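Local coordinates for protein glucose-6-phosphate isomerase (Plasmodium falciparum, PDB 3QKI) that probably interconverts alpha-D-glucose 6-phosphate and beta-D-fructose 6-phosphate, the second step of glycolysis, at residues G180-Y192 and V315-F328. Residues are numbered along the deposited sequence; the frame is centred on the assembly and turned at random.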
loop_
_atom_site.group_PDB
_atom_site.type_symbol
_atom_site.label_atom_id
_atom_site.label_comp_id
_atom_site.label_asym_id
_atom_site.label_seq_id
_atom_site.Cartn_x
_atom_site.Cartn_y
_atom_site.Cartn_z
ATOM N N GLY A 180 -0.108 -10.179 -9.483
ATOM C CA GLY A 180 0.470 -11.446 -9.047
ATOM C C GLY A 180 1.903 -11.583 -9.518
ATOM O O GLY A 180 2.787 -11.957 -8.739
ATOM N N THR A 181 2.153 -11.227 -10.791
ATOM C CA THR A 181 3.495 -11.288 -11.365
ATOM C C THR A 181 4.475 -10.416 -10.560
ATOM O O THR A 181 5.547 -10.904 -10.210
ATOM C CB THR A 181 3.465 -10.881 -12.842
ATOM O OG1 THR A 181 2.419 -11.605 -13.483
ATOM C CG2 THR A 181 4.815 -11.119 -13.554
ATOM N N GLU A 182 4.106 -9.144 -10.278
ATOM C CA GLU A 182 4.986 -8.251 -9.545
ATOM C C GLU A 182 5.252 -8.754 -8.122
ATOM O O GLU A 182 6.394 -8.664 -7.640
ATOM C CB GLU A 182 4.500 -6.786 -9.572
ATOM C CG GLU A 182 5.504 -5.881 -8.864
ATOM C CD GLU A 182 5.367 -4.407 -9.155
ATOM O OE1 GLU A 182 4.220 -3.929 -9.285
ATOM O OE2 GLU A 182 6.412 -3.726 -9.234
ATOM N N PHE A 183 4.230 -9.345 -7.481
ATOM C CA PHE A 183 4.409 -9.935 -6.151
ATOM C C PHE A 183 5.536 -10.988 -6.254
ATOM O O PHE A 183 6.507 -10.903 -5.516
ATOM C CB PHE A 183 3.074 -10.535 -5.611
ATOM C CG PHE A 183 3.183 -11.857 -4.857
ATOM C CD1 PHE A 183 4.102 -12.021 -3.825
ATOM C CD2 PHE A 183 2.382 -12.940 -5.200
ATOM C CE1 PHE A 183 4.254 -13.261 -3.189
ATOM C CE2 PHE A 183 2.495 -14.160 -4.520
ATOM C CZ PHE A 183 3.432 -14.310 -3.523
ATOM N N VAL A 184 5.405 -11.956 -7.171
ATOM C CA VAL A 184 6.372 -13.060 -7.327
ATOM C C VAL A 184 7.741 -12.562 -7.773
ATOM O O VAL A 184 8.752 -13.035 -7.268
ATOM C CB VAL A 184 5.844 -14.223 -8.219
ATOM C CG1 VAL A 184 6.866 -15.371 -8.300
ATOM C CG2 VAL A 184 4.506 -14.748 -7.703
ATOM N N TYR A 185 7.776 -11.593 -8.690
ATOM C CA TYR A 185 9.005 -11.021 -9.182
ATOM C C TYR A 185 9.844 -10.405 -8.026
ATOM O O TYR A 185 10.997 -10.779 -7.813
ATOM C CB TYR A 185 8.723 -9.993 -10.295
ATOM C CG TYR A 185 9.997 -9.338 -10.763
ATOM C CD1 TYR A 185 10.961 -10.067 -11.468
ATOM C CD2 TYR A 185 10.292 -8.019 -10.418
ATOM C CE1 TYR A 185 12.174 -9.498 -11.822
ATOM C CE2 TYR A 185 11.509 -7.445 -10.761
ATOM C CZ TYR A 185 12.438 -8.185 -11.476
ATOM O OH TYR A 185 13.595 -7.602 -11.889
ATOM N N GLU A 186 9.252 -9.489 -7.287
ATOM C CA GLU A 186 9.920 -8.857 -6.154
ATOM C C GLU A 186 10.271 -9.857 -5.037
ATOM O O GLU A 186 11.325 -9.727 -4.421
ATOM C CB GLU A 186 9.073 -7.694 -5.621
ATOM C CG GLU A 186 9.077 -6.488 -6.551
ATOM C CD GLU A 186 10.425 -5.822 -6.741
ATOM O OE1 GLU A 186 11.253 -5.840 -5.800
ATOM O OE2 GLU A 186 10.665 -5.304 -7.853
ATOM N N ALA A 187 9.406 -10.853 -4.800
ATOM C CA ALA A 187 9.638 -11.854 -3.764
ATOM C C ALA A 187 10.853 -12.730 -4.061
ATOM O O ALA A 187 11.627 -13.048 -3.162
ATOM C CB ALA A 187 8.408 -12.736 -3.607
ATOM N N MET A 188 10.985 -13.137 -5.321
ATOM C CA MET A 188 11.970 -14.116 -5.766
ATOM C C MET A 188 13.282 -13.595 -6.350
ATOM O O MET A 188 14.245 -14.358 -6.400
ATOM C CB MET A 188 11.301 -15.109 -6.740
ATOM C CG MET A 188 10.139 -15.903 -6.125
ATOM S SD MET A 188 10.416 -16.485 -4.407
ATOM C CE MET A 188 11.918 -17.448 -4.640
ATOM N N LYS A 189 13.308 -12.370 -6.866
ATOM C CA LYS A 189 14.507 -11.869 -7.529
ATOM C C LYS A 189 15.811 -11.994 -6.752
ATOM O O LYS A 189 16.801 -12.446 -7.324
ATOM C CB LYS A 189 14.306 -10.499 -8.191
ATOM C CG LYS A 189 14.234 -9.313 -7.216
ATOM C CD LYS A 189 13.930 -8.020 -8.000
ATOM C CE LYS A 189 14.238 -6.798 -7.173
ATOM N NZ LYS A 189 13.578 -5.582 -7.733
ATOM N N TYR A 190 15.802 -11.646 -5.448
ATOM C CA TYR A 190 17.005 -11.735 -4.620
ATOM C C TYR A 190 17.356 -13.152 -4.294
ATOM O O TYR A 190 18.534 -13.452 -4.165
ATOM C CB TYR A 190 16.943 -10.826 -3.381
ATOM C CG TYR A 190 17.189 -9.388 -3.771
ATOM C CD1 TYR A 190 18.461 -8.954 -4.149
ATOM C CD2 TYR A 190 16.134 -8.485 -3.883
ATOM C CE1 TYR A 190 18.696 -7.635 -4.528
ATOM C CE2 TYR A 190 16.356 -7.161 -4.285
ATOM C CZ TYR A 190 17.643 -6.738 -4.592
ATOM O OH TYR A 190 17.862 -5.444 -5.030
ATOM N N TYR A 191 16.352 -14.062 -4.227
ATOM C CA TYR A 191 16.665 -15.477 -4.001
ATOM C C TYR A 191 17.419 -15.983 -5.242
ATOM O O TYR A 191 18.463 -16.620 -5.132
ATOM C CB TYR A 191 15.395 -16.288 -3.747
ATOM C CG TYR A 191 15.672 -17.757 -3.530
ATOM C CD1 TYR A 191 15.577 -18.664 -4.578
ATOM C CD2 TYR A 191 16.070 -18.235 -2.285
ATOM C CE1 TYR A 191 15.859 -20.018 -4.395
ATOM C CE2 TYR A 191 16.373 -19.587 -2.091
ATOM C CZ TYR A 191 16.270 -20.472 -3.152
ATOM O OH TYR A 191 16.543 -21.801 -2.979
ATOM N N TYR A 192 16.919 -15.617 -6.429
ATOM C CA TYR A 192 17.535 -15.964 -7.679
ATOM C C TYR A 192 18.952 -15.328 -7.807
ATOM O O TYR A 192 19.914 -16.052 -8.073
ATOM C CB TYR A 192 16.591 -15.549 -8.807
ATOM C CG TYR A 192 17.216 -15.527 -10.181
ATOM C CD1 TYR A 192 17.516 -16.717 -10.858
ATOM C CD2 TYR A 192 17.481 -14.323 -10.823
ATOM C CE1 TYR A 192 18.060 -16.696 -12.142
ATOM C CE2 TYR A 192 18.037 -14.292 -12.091
ATOM C CZ TYR A 192 18.322 -15.480 -12.751
ATOM O OH TYR A 192 18.862 -15.413 -14.009
ATOM N N VAL A 315 -1.687 -15.424 -12.482
ATOM C CA VAL A 315 -0.214 -15.516 -12.374
ATOM C C VAL A 315 0.365 -16.896 -12.743
ATOM O O VAL A 315 1.462 -16.943 -13.301
ATOM C CB VAL A 315 0.407 -14.910 -11.076
ATOM C CG1 VAL A 315 0.134 -15.795 -9.869
ATOM C CG2 VAL A 315 1.918 -14.680 -11.223
ATOM N N THR A 316 -0.360 -18.005 -12.447
ATOM C CA THR A 316 0.101 -19.353 -12.791
ATOM C C THR A 316 -0.183 -19.754 -14.248
ATOM O O THR A 316 0.202 -20.839 -14.672
ATOM C CB THR A 316 -0.314 -20.402 -11.744
ATOM O OG1 THR A 316 -1.748 -20.458 -11.677
ATOM C CG2 THR A 316 0.308 -20.121 -10.364
ATOM N N SER A 317 -0.787 -18.864 -15.034
ATOM C CA SER A 317 -0.979 -19.110 -16.471
ATOM C C SER A 317 0.201 -18.385 -17.139
ATOM O O SER A 317 1.034 -17.810 -16.422
ATOM C CB SER A 317 -2.294 -18.502 -16.962
ATOM O OG SER A 317 -2.222 -17.081 -17.040
ATOM N N SER A 318 0.240 -18.338 -18.497
ATOM C CA SER A 318 1.260 -17.597 -19.249
ATOM C C SER A 318 1.394 -16.124 -18.788
ATOM O O SER A 318 2.485 -15.566 -18.892
ATOM C CB SER A 318 0.977 -17.656 -20.746
ATOM O OG SER A 318 -0.356 -17.264 -21.018
ATOM N N VAL A 319 0.318 -15.520 -18.255
ATOM C CA VAL A 319 0.310 -14.130 -17.728
ATOM C C VAL A 319 1.563 -13.862 -16.851
ATOM O O VAL A 319 2.284 -12.881 -17.076
ATOM C CB VAL A 319 -0.992 -13.795 -16.940
ATOM C CG1 VAL A 319 -0.851 -12.469 -16.168
ATOM C CG2 VAL A 319 -2.206 -13.762 -17.870
ATOM N N GLY A 320 1.799 -14.750 -15.893
ATOM C CA GLY A 320 2.942 -14.662 -14.994
ATOM C C GLY A 320 4.061 -15.611 -15.365
ATOM O O GLY A 320 5.229 -15.235 -15.285
ATOM N N ILE A 321 3.735 -16.849 -15.797
ATOM C CA ILE A 321 4.772 -17.842 -16.110
ATOM C C ILE A 321 5.721 -17.401 -17.227
ATOM O O ILE A 321 6.906 -17.659 -17.129
ATOM C CB ILE A 321 4.270 -19.305 -16.229
ATOM C CG1 ILE A 321 3.444 -19.749 -14.976
ATOM C CG2 ILE A 321 5.433 -20.293 -16.499
ATOM C CD1 ILE A 321 4.162 -19.596 -13.501
ATOM N N LEU A 322 5.217 -16.691 -18.235
ATOM C CA LEU A 322 6.107 -16.206 -19.287
ATOM C C LEU A 322 7.119 -15.141 -18.795
ATOM O O LEU A 322 8.313 -15.436 -18.849
ATOM C CB LEU A 322 5.354 -15.765 -20.543
ATOM C CG LEU A 322 6.202 -15.088 -21.600
ATOM C CD1 LEU A 322 7.155 -16.083 -22.287
ATOM C CD2 LEU A 322 5.340 -14.379 -22.569
ATOM N N PRO A 323 6.733 -13.963 -18.235
ATOM C CA PRO A 323 7.770 -13.018 -17.790
ATOM C C PRO A 323 8.636 -13.567 -16.657
ATOM O O PRO A 323 9.832 -13.294 -16.646
ATOM C CB PRO A 323 6.980 -11.779 -17.372
ATOM C CG PRO A 323 5.618 -12.298 -17.049
ATOM C CD PRO A 323 5.383 -13.391 -18.052
ATOM N N LEU A 324 8.067 -14.383 -15.755
ATOM C CA LEU A 324 8.864 -14.919 -14.634
ATOM C C LEU A 324 9.870 -16.002 -15.056
ATOM O O LEU A 324 10.930 -16.106 -14.439
ATOM C CB LEU A 324 7.969 -15.393 -13.468
ATOM C CG LEU A 324 7.095 -14.307 -12.779
ATOM C CD1 LEU A 324 5.927 -14.953 -11.974
ATOM C CD2 LEU A 324 7.945 -13.349 -11.926
ATOM N N SER A 325 9.542 -16.805 -16.093
ATOM C CA SER A 325 10.470 -17.797 -16.637
ATOM C C SER A 325 11.578 -17.066 -17.424
ATOM O O SER A 325 12.694 -17.528 -17.429
ATOM C CB SER A 325 9.750 -18.774 -17.564
ATOM O OG SER A 325 8.850 -19.593 -16.840
ATOM N N ILE A 326 11.292 -15.918 -18.034
ATOM C CA ILE A 326 12.345 -15.127 -18.704
ATOM C C ILE A 326 13.310 -14.603 -17.617
ATOM O O ILE A 326 14.523 -14.786 -17.719
ATOM C CB ILE A 326 11.779 -13.987 -19.587
ATOM C CG1 ILE A 326 11.090 -14.559 -20.857
ATOM C CG2 ILE A 326 12.896 -12.956 -19.963
ATOM C CD1 ILE A 326 10.144 -13.598 -21.568
ATOM N N ALA A 327 12.756 -14.008 -16.553
ATOM C CA ALA A 327 13.555 -13.437 -15.464
ATOM C C ALA A 327 14.353 -14.466 -14.684
ATOM O O ALA A 327 15.512 -14.206 -14.332
ATOM C CB ALA A 327 12.648 -12.652 -14.514
ATOM N N PHE A 328 13.740 -15.637 -14.388
ATOM C CA PHE A 328 14.355 -16.600 -13.487
ATOM C C PHE A 328 14.686 -17.986 -14.043
ATOM O O PHE A 328 15.348 -18.758 -13.349
ATOM C CB PHE A 328 13.475 -16.771 -12.245
ATOM C CG PHE A 328 13.069 -15.486 -11.563
ATOM C CD1 PHE A 328 14.008 -14.487 -11.305
ATOM C CD2 PHE A 328 11.761 -15.289 -11.140
ATOM C CE1 PHE A 328 13.636 -13.313 -10.659
ATOM C CE2 PHE A 328 11.397 -14.125 -10.458
ATOM C CZ PHE A 328 12.336 -13.150 -10.214
HETATM O O HOH W 1 2.317 -10.401 -15.860
#
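Thr-181 and Phe-328 dominate a buried, nearly parallel helix-helix contact, in which the axes of 180-192 and 318-328 come within 9.4 Å and cross at -28°. Both helices belong to the half of the phosphoglucose isomerase fold built on the parallel sheet, and Leu-322 rests on strand 282-285. The N-terminal end is tight. Thr-181 is a knob in a hole formed by Val-319, Gly-320, Pro-323 and Leu-324; its OG1 lies 3.4 Å from Gly-320 CA, while CG2, anti to the backbone N, reaches the proline ring. OG1 also donates to a water at 2.7 Å, which passes a hydrogen bond on to Val-319 O. The Val-319 side chain is about 5 Å from that of Ser-177, in the fructose 6-phosphate site. Alongside, Val-315 CG2 presses on the Gly-180 backbone. Midway, Leu-324 spreads its two methyls, CD1 against Val-184 and CD2 against Tyr-185 CB, 3.8 Å away.

Farther along, Phe-328 lays its ring against Tyr-185, Met-188, Lys-189 and Tyr-192, its CE1 3.6 Å from Lys-189 CA. The Tyr-185 ring is almost parallel to it, at 12°, but slid so far that they barely overlap; Tyr-185 CD1 meets Phe-328 CZ at 3.6 Å. Phe-328 CA makes a CH-pi contact with a face of Tyr-192, whose OH is hydrogen-bonded to Asn-216 O. No direct hydrogen bond joins the segments: apolar packing holds them together, with one water bridging Thr-181 OG1 to Val-319 O.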